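PDB 2EIH: alcohol dehydrogenase from Thermus thermophilus, which probably acts as a zinc-containing oxidoreductase of the medium-chain alcohol dehydrogenase type, using a nicotinamide cofactor. Local coordinates for residues Q156-V159 with G163-P166. Residues are numbered along the deposited sequence; the frame is centred on the assembly and turned at random.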
# COMPACT_ATOMS: atom_id res chain seq x y z
N GLN A 156 4.05 6.71 14.03
CA GLN A 156 4.21 5.42 13.38
C GLN A 156 3.03 4.53 13.71
O GLN A 156 2.54 3.81 12.84
CB GLN A 156 5.51 4.72 13.81
CG GLN A 156 5.76 3.42 13.04
CD GLN A 156 7.16 2.85 13.22
OE1 GLN A 156 7.36 1.94 14.02
NE2 GLN A 156 8.13 3.38 12.48
N MET A 157 2.56 4.59 14.95
CA MET A 157 1.43 3.77 15.36
C MET A 157 0.13 4.17 14.65
O MET A 157 -0.55 3.32 14.06
CB MET A 157 1.23 3.84 16.88
CG MET A 157 2.37 3.24 17.68
SD MET A 157 2.02 3.25 19.48
CE MET A 157 2.29 4.91 19.80
N VAL A 158 -0.19 5.46 14.67
CA VAL A 158 -1.40 5.99 14.05
C VAL A 158 -1.37 5.99 12.51
O VAL A 158 -2.21 5.38 11.86
CB VAL A 158 -1.66 7.44 14.55
CG1 VAL A 158 -2.87 8.05 13.87
CG2 VAL A 158 -1.86 7.42 16.07
N VAL A 159 -0.37 6.66 11.95
CA VAL A 159 -0.23 6.76 10.50
C VAL A 159 0.24 5.49 9.77
O VAL A 159 -0.50 4.94 8.95
CB VAL A 159 0.69 7.96 10.17
CG1 VAL A 159 0.77 8.16 8.67
CG2 VAL A 159 0.15 9.21 10.83
N GLY A 163 -2.75 2.96 10.10
CA GLY A 163 -3.31 3.52 8.88
C GLY A 163 -4.62 4.25 9.15
O GLY A 163 -5.57 4.15 8.37
N VAL A 164 -4.69 4.98 10.26
CA VAL A 164 -5.90 5.72 10.60
C VAL A 164 -6.34 6.61 9.45
O VAL A 164 -5.52 7.26 8.80
CB VAL A 164 -5.70 6.55 11.90
CG1 VAL A 164 -6.85 7.52 12.08
CG2 VAL A 164 -5.63 5.61 13.10
N ARG A 165 -7.65 6.62 9.18
CA ARG A 165 -8.23 7.41 8.10
C ARG A 165 -9.57 7.98 8.56
O ARG A 165 -10.17 7.49 9.51
CB ARG A 165 -8.41 6.54 6.85
CG ARG A 165 -9.44 5.43 7.01
CD ARG A 165 -9.17 4.22 6.11
NE ARG A 165 -9.18 4.54 4.68
CZ ARG A 165 -8.09 4.73 3.94
NH1 ARG A 165 -6.89 4.62 4.49
NH2 ARG A 165 -8.20 5.01 2.65
N PRO A 166 -10.07 9.02 7.88
CA PRO A 166 -11.36 9.61 8.29
C PRO A 166 -12.51 8.59 8.34
O PRO A 166 -12.66 7.76 7.45
CB PRO A 166 -11.58 10.72 7.25
CG PRO A 166 -10.80 10.26 6.07
CD PRO A 166 -9.56 9.65 6.66
O HOH W 1 -3.20 6.72 7.73
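V164 folds back against V158, where helix 148-161 ends and the chain turns toward strand 169-172, the first strand of the Rossmann-type parallel sheet. The side chain of V164 begins this contact at CB, which lies 3.7 Å from V158 O and 3.8 Å from V158 CG1. Farther out, V164 CG2 lies 3.6 Å from V158 O, in the last turn of the helix, and also touches V158 CG1. With V164 CG1 anti to the backbone N (chi1 168°), it is CG2, beside that N, that reaches the V158 carbonyl and methyl. The methyl it meets is the other kind of branch: V158 CG1 is anti to its own N and lies beside its carbonyl carbon.

The grip on that carbonyl is one nearly straight bond, V164 N to V158 O at 3.0 Å, with 170° at the hydrogen and the donor tilted 22° from the carbonyl plane. It spans six residues, one more than the corresponding bond of a Schellman motif. G163, with positive phi, makes the reversal and brings its CA within 3.1 Å of V159 O in a CA-H...O contact. A water donates to V164 O at 2.6 Å and more weakly to V159 O.

I186 and V240 also pack on V158, and K238 on V164. The bond thus satisfies the V158 carbonyl among buried valines, while V159 O has weaker partners.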